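Local coordinates for protein putative D-alanine N-acetyltransferase of GNAT family (PDB 2R7H) that probably transfers an acyl group, as an acetyltransferase of the GNAT family, putatively to D-alanine, at residues G81-G86 against Y95-I100; R24-Q29 against Y68-A73; L130-T135 against K169-L174; L32-V37 against D50-L55; T41-P46 against R139-T144. One frame throughout, in Å; residues are numbered along the deposited sequence.

Contact 1 of 5, residues G81-G86 against Y95-I100; sequences GYACYG and YDLYWI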
# COMPACT_ATOMS: atom_id res chain seq x y z
N GLY B 81 -8.08 17.56 16.61
CA GLY B 81 -7.48 16.37 16.03
C GLY B 81 -8.21 15.94 14.77
O GLY B 81 -9.13 16.61 14.29
N TYR B 82 -7.76 14.84 14.18
CA TYR B 82 -8.40 14.36 12.96
C TYR B 82 -7.99 12.94 12.65
O TYR B 82 -7.03 12.41 13.24
CB TYR B 82 -8.07 15.27 11.75
CG TYR B 82 -6.76 14.98 11.07
CD1 TYR B 82 -5.55 15.18 11.72
CD2 TYR B 82 -6.73 14.56 9.76
CE1 TYR B 82 -4.35 14.89 11.10
CE2 TYR B 82 -5.54 14.27 9.13
CZ TYR B 82 -4.36 14.43 9.80
OH TYR B 82 -3.19 14.17 9.14
N ALA B 83 -8.73 12.34 11.73
CA ALA B 83 -8.46 10.97 11.24
C ALA B 83 -8.39 11.09 9.70
O ALA B 83 -9.10 11.91 9.11
CB ALA B 83 -9.53 10.06 11.62
N CYS B 84 -7.51 10.31 9.09
CA CYS B 84 -7.29 10.25 7.65
C CYS B 84 -7.48 8.77 7.28
O CYS B 84 -6.93 7.84 7.93
CB CYS B 84 -5.86 10.72 7.29
SG CYS B 84 -5.64 10.65 5.49
N TYR B 85 -8.28 8.50 6.27
CA TYR B 85 -8.54 7.12 5.88
C TYR B 85 -9.00 7.03 4.42
O TYR B 85 -9.23 8.03 3.79
CB TYR B 85 -9.61 6.50 6.82
CG TYR B 85 -11.00 6.99 6.58
CD1 TYR B 85 -11.45 8.18 7.09
CD2 TYR B 85 -11.86 6.25 5.76
CE1 TYR B 85 -12.72 8.61 6.80
CE2 TYR B 85 -13.10 6.66 5.49
CZ TYR B 85 -13.54 7.83 6.00
OH TYR B 85 -14.80 8.21 5.67
N GLY B 86 -9.15 5.81 3.90
CA GLY B 86 -9.60 5.70 2.52
C GLY B 86 -9.80 4.29 2.04
O GLY B 86 -9.35 3.35 2.68
N TYR B 95 -10.93 -0.92 3.69
CA TYR B 95 -10.46 0.44 3.92
C TYR B 95 -9.22 0.44 4.81
O TYR B 95 -9.05 -0.43 5.63
CB TYR B 95 -11.58 1.25 4.63
CG TYR B 95 -12.75 1.55 3.73
CD1 TYR B 95 -13.69 0.57 3.42
CD2 TYR B 95 -12.90 2.80 3.17
CE1 TYR B 95 -14.73 0.84 2.53
CE2 TYR B 95 -13.91 3.08 2.30
CZ TYR B 95 -14.84 2.10 1.99
OH TYR B 95 -15.86 2.39 1.13
N ASP B 96 -8.41 1.45 4.64
CA ASP B 96 -7.25 1.67 5.47
C ASP B 96 -7.39 2.93 6.31
O ASP B 96 -7.77 3.96 5.78
CB ASP B 96 -6.00 1.82 4.65
CG ASP B 96 -5.51 0.50 4.10
OD1 ASP B 96 -5.12 -0.39 4.87
OD2 ASP B 96 -5.45 0.42 2.88
N LEU B 97 -7.14 2.81 7.61
CA LEU B 97 -7.08 3.97 8.50
C LEU B 97 -5.61 4.37 8.43
O LEU B 97 -4.77 3.61 8.87
CB LEU B 97 -7.42 3.60 9.97
CG LEU B 97 -7.33 4.76 11.00
CD1 LEU B 97 -8.32 5.95 10.70
CD2 LEU B 97 -7.58 4.17 12.40
N TYR B 98 -5.29 5.53 7.85
CA TYR B 98 -3.90 6.01 7.70
C TYR B 98 -3.39 6.46 9.08
O TYR B 98 -2.35 5.96 9.53
CB TYR B 98 -3.80 7.00 6.51
CG TYR B 98 -4.33 6.35 5.18
CD1 TYR B 98 -3.77 5.17 4.72
CD2 TYR B 98 -5.31 6.94 4.37
CE1 TYR B 98 -4.22 4.52 3.54
CE2 TYR B 98 -5.78 6.30 3.16
CZ TYR B 98 -5.23 5.08 2.75
OH TYR B 98 -5.61 4.37 1.56
N TRP B 99 -4.11 7.34 9.79
CA TRP B 99 -3.77 7.69 11.19
C TRP B 99 -4.84 8.54 11.83
O TRP B 99 -5.74 9.03 11.14
CB TRP B 99 -2.38 8.39 11.37
CG TRP B 99 -2.27 9.50 10.47
CD1 TRP B 99 -2.86 10.71 10.60
CD2 TRP B 99 -1.57 9.52 9.22
NE1 TRP B 99 -2.58 11.47 9.52
CE2 TRP B 99 -1.79 10.77 8.65
CE3 TRP B 99 -0.80 8.59 8.51
CZ2 TRP B 99 -1.26 11.15 7.44
CZ3 TRP B 99 -0.28 8.96 7.30
CH2 TRP B 99 -0.49 10.24 6.78
N ILE B 100 -4.81 8.55 13.15
CA ILE B 100 -5.64 9.39 13.95
C ILE B 100 -4.62 10.27 14.72
O ILE B 100 -3.77 9.72 15.40
CB ILE B 100 -6.55 8.66 14.93
CG1 ILE B 100 -7.53 7.77 14.18
CG2 ILE B 100 -7.36 9.71 15.77
CD1 ILE B 100 -8.43 6.98 15.07

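Contact 2 of 5, residues R24-Q29 against Y68-A73; sequences RQVLPQ and YHFVFA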
# COMPACT_ATOMS: atom_id res chain seq x y z
N ARG B 24 -16.43 16.62 7.83
CA ARG B 24 -15.85 15.83 6.75
C ARG B 24 -15.39 16.66 5.56
O ARG B 24 -14.58 16.19 4.78
CB ARG B 24 -16.80 14.77 6.20
CG ARG B 24 -16.94 13.48 6.95
CD ARG B 24 -17.59 13.65 8.23
NE ARG B 24 -17.85 12.36 8.85
CZ ARG B 24 -18.32 12.23 10.08
NH1 ARG B 24 -18.67 13.29 10.83
NH2 ARG B 24 -18.50 11.03 10.56
N GLN B 25 -15.94 17.86 5.39
CA GLN B 25 -15.59 18.73 4.26
C GLN B 25 -14.20 19.30 4.44
O GLN B 25 -13.92 19.80 5.50
CB GLN B 25 -16.59 19.90 4.14
CG GLN B 25 -16.43 20.73 2.84
CD GLN B 25 -17.42 21.90 2.74
OE1 GLN B 25 -17.77 22.54 3.75
NE2 GLN B 25 -17.81 22.22 1.51
N VAL B 26 -13.35 19.22 3.41
CA VAL B 26 -11.99 19.74 3.48
C VAL B 26 -12.03 21.17 2.99
O VAL B 26 -12.55 21.44 1.90
CB VAL B 26 -11.01 18.93 2.61
CG1 VAL B 26 -9.62 19.51 2.69
CG2 VAL B 26 -10.99 17.51 3.07
N LEU B 27 -11.51 22.07 3.81
CA LEU B 27 -11.44 23.49 3.51
C LEU B 27 -9.97 23.85 3.27
O LEU B 27 -9.08 23.08 3.63
CB LEU B 27 -12.00 24.29 4.69
CG LEU B 27 -13.41 23.89 5.14
CD1 LEU B 27 -13.82 24.68 6.36
CD2 LEU B 27 -14.43 24.05 4.04
N PRO B 28 -9.70 25.01 2.63
CA PRO B 28 -8.30 25.45 2.40
C PRO B 28 -7.42 25.62 3.67
O PRO B 28 -6.20 25.39 3.61
CB PRO B 28 -8.48 26.79 1.69
CG PRO B 28 -9.82 26.70 1.06
CD PRO B 28 -10.66 25.96 2.04
N GLN B 29 -8.04 26.00 4.79
CA GLN B 29 -7.36 26.15 6.07
C GLN B 29 -6.81 24.83 6.66
O GLN B 29 -5.86 24.83 7.43
CB GLN B 29 -8.35 26.73 7.09
N TYR B 68 -8.70 9.76 -0.44
CA TYR B 68 -8.33 10.11 0.92
C TYR B 68 -9.51 10.88 1.51
O TYR B 68 -9.91 11.91 0.99
CB TYR B 68 -7.04 10.94 0.98
CG TYR B 68 -5.87 10.21 0.39
CD1 TYR B 68 -5.43 9.05 0.99
CD2 TYR B 68 -5.19 10.68 -0.73
CE1 TYR B 68 -4.39 8.31 0.49
CE2 TYR B 68 -4.12 9.94 -1.26
CZ TYR B 68 -3.73 8.75 -0.63
OH TYR B 68 -2.69 7.97 -1.08
N HIS B 69 -10.04 10.35 2.61
CA HIS B 69 -11.15 10.90 3.34
C HIS B 69 -10.65 11.34 4.70
O HIS B 69 -9.66 10.79 5.21
CB HIS B 69 -12.22 9.84 3.47
CG HIS B 69 -12.75 9.39 2.15
ND1 HIS B 69 -13.94 9.85 1.64
CD2 HIS B 69 -12.22 8.59 1.20
CE1 HIS B 69 -14.15 9.30 0.46
NE2 HIS B 69 -13.12 8.53 0.16
N PHE B 70 -11.38 12.28 5.28
CA PHE B 70 -11.03 12.91 6.55
C PHE B 70 -12.21 13.13 7.47
O PHE B 70 -13.32 13.35 7.00
CB PHE B 70 -10.48 14.32 6.24
CG PHE B 70 -9.23 14.33 5.42
CD1 PHE B 70 -9.30 14.36 4.04
CD2 PHE B 70 -8.00 14.23 6.02
CE1 PHE B 70 -8.14 14.32 3.26
CE2 PHE B 70 -6.86 14.19 5.25
CZ PHE B 70 -6.94 14.23 3.87
N VAL B 71 -11.95 13.05 8.79
CA VAL B 71 -12.94 13.42 9.84
C VAL B 71 -12.12 14.36 10.74
O VAL B 71 -11.13 13.93 11.32
CB VAL B 71 -13.49 12.26 10.72
CG1 VAL B 71 -14.46 12.86 11.76
CG2 VAL B 71 -14.17 11.16 9.88
N PHE B 72 -12.47 15.64 10.76
CA PHE B 72 -11.77 16.64 11.57
C PHE B 72 -12.58 16.94 12.83
O PHE B 72 -13.76 17.21 12.72
CB PHE B 72 -11.63 17.96 10.78
CG PHE B 72 -10.94 17.81 9.44
CD1 PHE B 72 -9.58 17.62 9.37
CD2 PHE B 72 -11.66 17.89 8.26
CE1 PHE B 72 -8.95 17.49 8.15
CE2 PHE B 72 -11.04 17.78 7.04
CZ PHE B 72 -9.67 17.58 6.99
N ALA B 73 -11.97 16.84 14.02
CA ALA B 73 -12.62 17.16 15.29
C ALA B 73 -12.24 18.63 15.59
O ALA B 73 -11.04 18.95 15.69
CB ALA B 73 -12.12 16.23 16.40
O HOH W 1 -13.27 13.94 3.95

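Contact 3 of 5, residues L130-T135 against K169-L174; sequences LLFAET and KIIYRL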
# COMPACT_ATOMS: atom_id res chain seq x y z
N LEU B 130 -14.26 -4.21 6.16
CA LEU B 130 -13.03 -4.18 6.95
C LEU B 130 -12.34 -2.86 7.01
O LEU B 130 -12.36 -2.14 6.06
CB LEU B 130 -12.02 -5.15 6.32
CG LEU B 130 -12.41 -6.64 6.31
CD1 LEU B 130 -11.48 -7.47 5.37
CD2 LEU B 130 -12.36 -7.05 7.72
N LEU B 131 -11.70 -2.59 8.15
CA LEU B 131 -10.90 -1.38 8.32
C LEU B 131 -9.58 -1.90 8.85
O LEU B 131 -9.56 -2.57 9.89
CB LEU B 131 -11.47 -0.40 9.33
CG LEU B 131 -10.67 0.90 9.58
CD1 LEU B 131 -10.51 1.67 8.30
CD2 LEU B 131 -11.30 1.80 10.67
N PHE B 132 -8.50 -1.59 8.12
CA PHE B 132 -7.18 -1.98 8.52
C PHE B 132 -6.36 -0.79 9.00
O PHE B 132 -6.52 0.29 8.49
CB PHE B 132 -6.43 -2.68 7.38
CG PHE B 132 -6.93 -4.06 7.08
CD1 PHE B 132 -6.53 -5.13 7.88
CD2 PHE B 132 -7.82 -4.28 6.06
CE1 PHE B 132 -6.99 -6.36 7.60
CE2 PHE B 132 -8.30 -5.49 5.81
CZ PHE B 132 -7.87 -6.56 6.57
N ALA B 133 -5.53 -1.03 10.02
CA ALA B 133 -4.58 -0.04 10.56
C ALA B 133 -3.22 -0.71 10.68
O ALA B 133 -3.11 -1.82 11.16
CB ALA B 133 -5.04 0.54 11.93
N GLU B 134 -2.17 -0.02 10.31
CA GLU B 134 -0.81 -0.56 10.40
C GLU B 134 0.01 0.29 11.35
O GLU B 134 -0.12 1.50 11.34
CB GLU B 134 -0.13 -0.50 9.04
CG GLU B 134 -0.87 -1.21 7.98
CD GLU B 134 -0.13 -1.23 6.66
OE1 GLU B 134 0.65 -0.30 6.38
OE2 GLU B 134 -0.36 -2.17 5.91
N THR B 135 0.82 -0.34 12.19
CA THR B 135 1.68 0.42 13.06
C THR B 135 2.99 -0.33 13.27
O THR B 135 3.19 -1.44 12.73
CB THR B 135 0.98 0.84 14.38
OG1 THR B 135 1.78 1.83 15.02
CG2 THR B 135 0.75 -0.35 15.31
N LYS B 169 6.20 -4.36 11.31
CA LYS B 169 4.93 -3.73 10.97
C LYS B 169 3.90 -4.67 11.50
O LYS B 169 4.00 -5.87 11.21
CB LYS B 169 4.70 -3.57 9.45
CG LYS B 169 3.35 -2.83 9.15
CD LYS B 169 3.23 -2.33 7.75
CE LYS B 169 3.05 -3.37 6.76
NZ LYS B 169 2.69 -2.73 5.43
N ILE B 170 2.94 -4.16 12.28
CA ILE B 170 1.84 -4.97 12.82
C ILE B 170 0.59 -4.48 12.09
O ILE B 170 0.37 -3.26 12.01
CB ILE B 170 1.61 -4.86 14.35
CG1 ILE B 170 2.82 -5.34 15.17
CG2 ILE B 170 0.40 -5.78 14.76
CD1 ILE B 170 4.02 -4.57 15.01
N ILE B 171 -0.19 -5.41 11.54
CA ILE B 171 -1.41 -5.07 10.79
C ILE B 171 -2.59 -5.49 11.65
O ILE B 171 -2.71 -6.67 12.05
CB ILE B 171 -1.50 -5.73 9.39
CG1 ILE B 171 -0.25 -5.40 8.54
CG2 ILE B 171 -2.76 -5.23 8.67
CD1 ILE B 171 -0.17 -6.12 7.18
N TYR B 172 -3.41 -4.48 11.99
CA TYR B 172 -4.57 -4.61 12.82
C TYR B 172 -5.80 -4.62 11.96
O TYR B 172 -5.95 -3.84 11.04
CB TYR B 172 -4.62 -3.45 13.85
CG TYR B 172 -3.69 -3.65 15.01
CD1 TYR B 172 -4.06 -4.47 16.09
CD2 TYR B 172 -2.47 -3.02 15.07
CE1 TYR B 172 -3.21 -4.68 17.15
CE2 TYR B 172 -1.62 -3.23 16.14
CZ TYR B 172 -1.99 -4.05 17.16
OH TYR B 172 -1.13 -4.24 18.19
N ARG B 173 -6.72 -5.50 12.29
CA ARG B 173 -7.95 -5.69 11.54
C ARG B 173 -9.20 -5.33 12.37
O ARG B 173 -9.31 -5.74 13.51
CB ARG B 173 -8.04 -7.19 11.26
CG ARG B 173 -9.25 -7.69 10.47
CD ARG B 173 -9.42 -9.13 10.74
NE ARG B 173 -10.51 -9.69 9.96
CZ ARG B 173 -10.42 -10.05 8.69
NH1 ARG B 173 -9.29 -9.86 7.99
NH2 ARG B 173 -11.50 -10.55 8.11
N LEU B 174 -10.14 -4.57 11.78
CA LEU B 174 -11.44 -4.32 12.45
C LEU B 174 -12.53 -4.74 11.47
O LEU B 174 -12.59 -4.23 10.36
CB LEU B 174 -11.66 -2.86 12.80
CG LEU B 174 -12.93 -2.48 13.59
CD1 LEU B 174 -12.86 -2.98 15.01
CD2 LEU B 174 -13.08 -1.00 13.63

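Contact 4 of 5, residues L32-V37 against D50-L55; sequences LLVRRV and DVAQEL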
# COMPACT_ATOMS: atom_id res chain seq x y z
N LEU B 32 -2.69 23.19 6.49
CA LEU B 32 -1.75 23.70 7.47
C LEU B 32 -2.16 23.34 8.91
O LEU B 32 -1.29 23.07 9.74
CB LEU B 32 -1.56 25.21 7.33
CG LEU B 32 -0.29 25.73 7.99
CD1 LEU B 32 0.94 25.13 7.28
CD2 LEU B 32 -0.25 27.27 7.97
N LEU B 33 -3.48 23.32 9.20
CA LEU B 33 -4.00 22.95 10.53
C LEU B 33 -3.64 21.51 10.83
O LEU B 33 -3.30 21.18 11.96
CB LEU B 33 -5.53 23.16 10.64
CG LEU B 33 -6.06 24.59 10.65
CD1 LEU B 33 -7.55 24.65 10.38
CD2 LEU B 33 -5.70 25.29 11.96
N VAL B 34 -3.77 20.65 9.81
CA VAL B 34 -3.41 19.23 9.92
C VAL B 34 -1.91 19.10 10.19
O VAL B 34 -1.49 18.33 11.08
CB VAL B 34 -3.80 18.45 8.66
CG1 VAL B 34 -2.99 17.15 8.53
CG2 VAL B 34 -5.33 18.22 8.65
N ARG B 35 -1.12 19.86 9.44
CA ARG B 35 0.33 19.81 9.63
C ARG B 35 0.66 20.16 11.07
O ARG B 35 1.37 19.41 11.71
CB ARG B 35 1.07 20.76 8.71
CG ARG B 35 2.55 20.41 8.70
CD ARG B 35 3.42 21.40 8.02
NE ARG B 35 4.77 20.85 8.10
CZ ARG B 35 5.33 20.00 7.24
NH1 ARG B 35 4.70 19.66 6.14
NH2 ARG B 35 6.58 19.54 7.48
N ARG B 36 0.10 21.24 11.60
CA ARG B 36 0.35 21.64 12.99
C ARG B 36 -0.13 20.58 14.01
O ARG B 36 0.55 20.35 15.01
CB ARG B 36 -0.21 23.06 13.29
N VAL B 37 -1.25 19.89 13.71
CA VAL B 37 -1.74 18.83 14.59
C VAL B 37 -0.70 17.73 14.61
O VAL B 37 -0.26 17.30 15.67
CB VAL B 37 -3.12 18.19 14.16
CG1 VAL B 37 -3.41 16.91 14.95
CG2 VAL B 37 -4.29 19.19 14.32
N ASP B 50 4.94 16.10 6.02
CA ASP B 50 4.74 16.52 4.62
C ASP B 50 3.69 15.65 3.96
O ASP B 50 2.87 16.15 3.19
CB ASP B 50 6.01 16.37 3.77
CG ASP B 50 7.13 17.30 4.15
OD1 ASP B 50 6.86 18.43 4.59
OD2 ASP B 50 8.30 16.92 3.92
N VAL B 51 3.77 14.35 4.23
CA VAL B 51 2.80 13.40 3.69
C VAL B 51 1.41 13.80 4.24
O VAL B 51 0.49 14.04 3.46
CB VAL B 51 3.15 11.91 4.02
CG1 VAL B 51 2.04 10.96 3.54
CG2 VAL B 51 4.50 11.51 3.39
N ALA B 52 1.31 13.94 5.57
CA ALA B 52 0.06 14.32 6.24
C ALA B 52 -0.61 15.52 5.57
O ALA B 52 -1.80 15.48 5.26
CB ALA B 52 0.29 14.56 7.72
N GLN B 53 0.18 16.56 5.28
CA GLN B 53 -0.33 17.76 4.62
C GLN B 53 -0.65 17.55 3.14
O GLN B 53 -1.65 18.10 2.66
CB GLN B 53 0.68 18.90 4.76
CG GLN B 53 0.21 20.23 4.15
CD GLN B 53 1.21 21.35 4.32
OE1 GLN B 53 2.26 21.17 4.90
NE2 GLN B 53 0.87 22.52 3.79
N GLU B 54 0.17 16.77 2.44
CA GLU B 54 -0.03 16.51 1.00
C GLU B 54 -1.37 15.84 0.71
O GLU B 54 -2.04 16.21 -0.27
CB GLU B 54 1.13 15.69 0.41
N LEU B 55 -1.77 14.89 1.56
CA LEU B 55 -3.06 14.20 1.43
C LEU B 55 -4.25 15.17 1.48
O LEU B 55 -5.23 14.97 0.80
CB LEU B 55 -3.24 13.15 2.53
CG LEU B 55 -2.28 11.96 2.61
CD1 LEU B 55 -2.61 11.07 3.80
CD2 LEU B 55 -2.29 11.14 1.33

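Contact 5 of 5, residues T41-P46 against R139-T144; sequences TGFFTP and RKYAPT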
# COMPACT_ATOMS: atom_id res chain seq x y z
N THR B 41 2.28 16.14 17.83
CA THR B 41 2.31 14.79 18.42
C THR B 41 3.67 14.13 18.62
O THR B 41 3.77 13.26 19.48
CB THR B 41 1.53 13.81 17.56
OG1 THR B 41 2.27 13.55 16.35
CG2 THR B 41 0.11 14.35 17.26
N GLY B 42 4.69 14.48 17.83
CA GLY B 42 6.02 13.85 17.95
C GLY B 42 6.17 12.48 17.25
O GLY B 42 7.19 11.81 17.38
N PHE B 43 5.15 12.05 16.53
CA PHE B 43 5.17 10.78 15.81
C PHE B 43 5.40 11.00 14.33
O PHE B 43 5.42 10.04 13.55
CB PHE B 43 3.86 10.00 16.06
CG PHE B 43 3.85 9.29 17.37
CD1 PHE B 43 3.65 9.98 18.54
CD2 PHE B 43 4.06 7.93 17.42
CE1 PHE B 43 3.67 9.33 19.77
CE2 PHE B 43 4.09 7.26 18.65
CZ PHE B 43 3.90 7.96 19.82
N PHE B 44 5.63 12.24 13.92
CA PHE B 44 5.81 12.53 12.53
C PHE B 44 7.11 13.27 12.28
O PHE B 44 7.28 14.37 12.78
CB PHE B 44 4.65 13.37 12.00
CG PHE B 44 3.32 12.64 11.87
CD1 PHE B 44 2.54 12.37 13.00
CD2 PHE B 44 2.78 12.33 10.60
CE1 PHE B 44 1.28 11.73 12.88
CE2 PHE B 44 1.49 11.70 10.46
CZ PHE B 44 0.76 11.41 11.60
N THR B 45 8.00 12.66 11.52
CA THR B 45 9.22 13.30 11.13
C THR B 45 8.75 14.37 10.13
O THR B 45 7.60 14.33 9.67
CB THR B 45 10.16 12.31 10.44
OG1 THR B 45 9.48 11.77 9.30
CG2 THR B 45 10.58 11.18 11.38
N PRO B 46 9.59 15.35 9.82
CA PRO B 46 9.12 16.33 8.84
C PRO B 46 8.59 15.73 7.54
O PRO B 46 7.62 16.23 6.99
CB PRO B 46 10.37 17.19 8.59
CG PRO B 46 11.16 17.07 9.85
CD PRO B 46 10.93 15.66 10.34
N ARG B 139 8.75 0.05 21.05
CA ARG B 139 8.25 0.57 22.34
C ARG B 139 7.42 1.86 22.23
O ARG B 139 6.31 1.95 22.77
CB ARG B 139 9.42 0.77 23.33
N LYS B 140 7.93 2.84 21.48
CA LYS B 140 7.26 4.13 21.26
C LYS B 140 5.79 4.02 20.79
O LYS B 140 4.97 4.90 21.08
CB LYS B 140 8.06 4.92 20.22
CG LYS B 140 7.49 6.28 19.78
CD LYS B 140 8.30 6.85 18.62
CE LYS B 140 7.76 8.21 18.24
NZ LYS B 140 8.48 8.75 17.08
N TYR B 141 5.49 2.95 20.04
CA TYR B 141 4.15 2.68 19.51
C TYR B 141 3.28 1.79 20.37
O TYR B 141 2.18 1.44 19.96
CB TYR B 141 4.25 2.13 18.08
CG TYR B 141 4.67 3.20 17.12
CD1 TYR B 141 6.01 3.48 16.90
CD2 TYR B 141 3.73 3.96 16.46
CE1 TYR B 141 6.40 4.46 16.03
CE2 TYR B 141 4.11 4.94 15.59
CZ TYR B 141 5.45 5.18 15.38
OH TYR B 141 5.82 6.19 14.53
N ALA B 142 3.76 1.42 21.56
CA ALA B 142 2.99 0.62 22.51
C ALA B 142 1.60 1.25 22.79
O ALA B 142 0.60 0.54 22.78
CB ALA B 142 3.80 0.39 23.80
N PRO B 143 1.54 2.59 23.04
CA PRO B 143 0.23 3.23 23.26
C PRO B 143 -0.75 3.06 22.08
O PRO B 143 -1.91 2.71 22.30
CB PRO B 143 0.60 4.70 23.44
CG PRO B 143 2.00 4.67 23.94
CD PRO B 143 2.64 3.56 23.22
N THR B 144 -0.27 3.32 20.86
CA THR B 144 -1.04 3.16 19.63
C THR B 144 -1.58 1.75 19.52
O THR B 144 -2.74 1.56 19.20
CB THR B 144 -0.18 3.44 18.40
OG1 THR B 144 0.36 4.77 18.47
CG2 THR B 144 -1.00 3.31 17.12

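Contact 1 of 5, residues G81-G86 against Y95-I100
The indole of Trp-99 takes the CB of Cys-84 over one face, offset toward the rim with Cys-84 CB 4.0 Å from Trp-99 NE1, while its edge is turned to Tyr-82. Trp-99 NE1 donates to Tyr-82 OH at 2.8 Å, nearly straight at 170° and in the plane of the indole. CG of Trp-99 sits between its backbone N and carbonyl carbon (chi1 51°), which swings the indole toward the partner strand. The Tyr-98 ring carries the carbonyl oxygen of Asp-96 over one face, and its edge meets the sulfur of Cys-84, with SG 3.9 Å from Tyr-98 CD2. These side chains belong to the hairpin of strands 78-87 and 94-102 in the central GNAT sheet, whose register a classic beta bulge shifts by one residue, Tyr-98 and Trp-99 both facing Cys-84. Cys-84 O consequently receives Tyr-98 N at 2.8 Å and, weakly, Trp-99 N at 3.4 Å. Beyond the bulge, Asp-96 N donates to Gly-86 O at 2.9 Å. Tyr-98 and Trp-99, with Tyr-68, line the pocket holding 2-ethoxyethanol, probably from the crystallisation liquor. Helix 46-61 covers the face with Cys-84 and Trp-99, and helix 111-125 the face with Ala-83 and Tyr-85.

Contact 2 of 5, residues R24-Q29 against Y68-A73
A single water joins the carbonyl oxygen of Arg-24 to the backbone of Phe-70: it donates to Arg-24 O at 2.7 Å and accepts from Phe-70 N at 2.8 Å. It lies in the plane of the Phe-70 ring, at its edge, and bridges the two backbones, between which no direct hydrogen bond forms in these segments. A softer link runs beside it, the CA of Arg-24 approaching Phe-70 O at 3.6 Å. The arginine bends about its CB-CG bond (chi2 69°) and runs alongside Val-71, whose methyls lie over one face of the guanidinium; CG2 is 4.0 Å from Arg-24 NE. The charged end is held by helix 111-125, through salt bridges to Asp-122 and Glu-118. On the other side of the strand, one methyl of Val-26 bridges two rings. Its CG2 stands 3.7 Å from Phe-70 CD1 and also meets the edge of the Phe-72 ring, 4.0 Å from CE2. Phe-72 CE2 further lies 3.8 Å from Gln-25 O, so the same ring corner touches both backbone and methyl. Val-26 also reaches helix 46-61 at His-59 and Leu-60. The whole is a strand-to-helix connection at the margin of the GNAT sheet, where the chain leaves short edge strand 21-23 for helix 30-41.

Contact 3 of 5, residues L130-T135 against K169-L174
Two antiparallel strands of the C-terminal half of the GNAT sheet, 130-136 and 167-175, are paired here in unbroken register. Leu-131, Ala-133 and Thr-135 exchange paired backbone bonds with Leu-174, Tyr-172 and Ile-170; among them Ile-170 N reaches Thr-135 O at 2.8 Å and 172°. On the face of Phe-132 and Arg-173, the ring and the arginine extend alongside one another in the same sense, with their flat groups 78° apart. Phe-132 CE1 is 3.9 Å from Arg-173 CG, while Leu-130 CD2 lies over one face of the guanidinium, toward its rim, 3.6 Å from Arg-173 NH2. The charge itself is met by Glu-156 and Glu-175, and NH1 also binds Lys-160 O of the second subunit, whose Phe-162 meets the Phe-132 ring. Further along, Lys-169 bends at chi3 (71°), bringing NZ to Glu-134 OE2 at 3.1 Å, a salt bridge whose hydrogen bond is weak. On the opposite face, Thr-135 CG2 touches the edge of the Tyr-172 ring, 3.8 Å from CE2, and the hydroxyl of that tyrosine is hydrogen-bonded to Glu-149. Strand 167-175 is inserted between 130-136 and 154-159, leaving the last strands out of chain order, as in the GNAT fold.

Contact 4 of 5, residues L32-V37 against D50-L55
Arg-35 and Gln-53 have the most surface buried between these two helical segments, which run nearly antiparallel (154°) with axes 8.4 Å apart. The arginine starts with CG anti to its own N (chi1 -165°) and stays extended to NE, a reach that brings the guanidinium to Asp-50 and Gln-53 of helix 46-61, both met at its edge. Arg-35 NH1 donates to Gln-53 OE1 at 3.1 Å, in the amide's carbonyl plane, and to Asp-50 OD1 at 2.9 Å. Arg-35 NH2 also reaches Asp-50 OD1, at 3.1 Å, making an end-on grip by two nitrogens on one oxygen. That oxygen receives NH1 on its anti side and NH2 from above the carboxylate plane, both from the same face; the guanidinium and carboxylate planes stand 43° apart. Gln-53 is extended and crosses the arginine obliquely, its OE1 lying 3.3 Å from Arg-35 CD. Deeper, toward the sheet, the pairing is between apolar side chains: Val-34 CG1 lies 4.3 Å from Ala-52 CB, next to Tyr-82. NE of Arg-35 forms a further salt bridge to Glu-39 on its own helix. The positive guanidinium probably stabilises the ionised form of Asp-50, and bonds to three residues probably restrict its rotation.

Contact 5 of 5, residues T41-P46 against R139-T144
One phenyl ring serves two quite different partners: Phe-43 offers a face to Lys-140 and an edge to Tyr-141. The lysine, extended throughout (chi1 177°), runs antiparallel to the phenylalanine side chain, across its ring. Its CE sits over the face, 3.9 Å from the ring centroid of Phe-43, as a CH-pi contact, and NZ follows in a cation-pi contact at 4.8 Å from that centroid. Lys-140 NZ also makes a weak hydrogen bond to Gly-42 O at 3.3 Å. At the rim, Phe-43 CD2 is 3.5 Å from Tyr-141 CE2, the edge of the phenylalanine pointing at the tyrosine face in a T-shaped pair with planes at 81°. Just before it, Thr-41 OG1 accepts from Phe-43 N at 3.3 Å, an ST turn. The contact lies at the surface, joining the loop between helices 30-41 and 46-61 to the 3-10 turn 139-141 that leads into helix 142-150; Tyr-141 and Thr-144 in turn rest on Thr-135 of strand 130-136, and neighbouring Phe-44 meets Trp-99 of strand 94-102.

Overall arrangement
From the N terminus, contact 2 opens first, at 24-29, and closes when strand 69-75 enters the sheet; contact 4, between the two helices, is nested within that loop. Contact 5 opens at 41-46, inside the span of contacts 2 and 4, and crosses both, closing only at 139-144. The hairpin of contact 1 is nested inside this long loop. Contact 3 opens at 130-135, before contact 5 closes, crosses it and closes at 169-174, near the C terminus. Contacts 2, 1 and 3 follow one another across a single sheet, the centres of 2 and 3 about 22 Å apart, while contact 4 packs its helices onto contacts 1 and 2 and contact 5 spans to the far half.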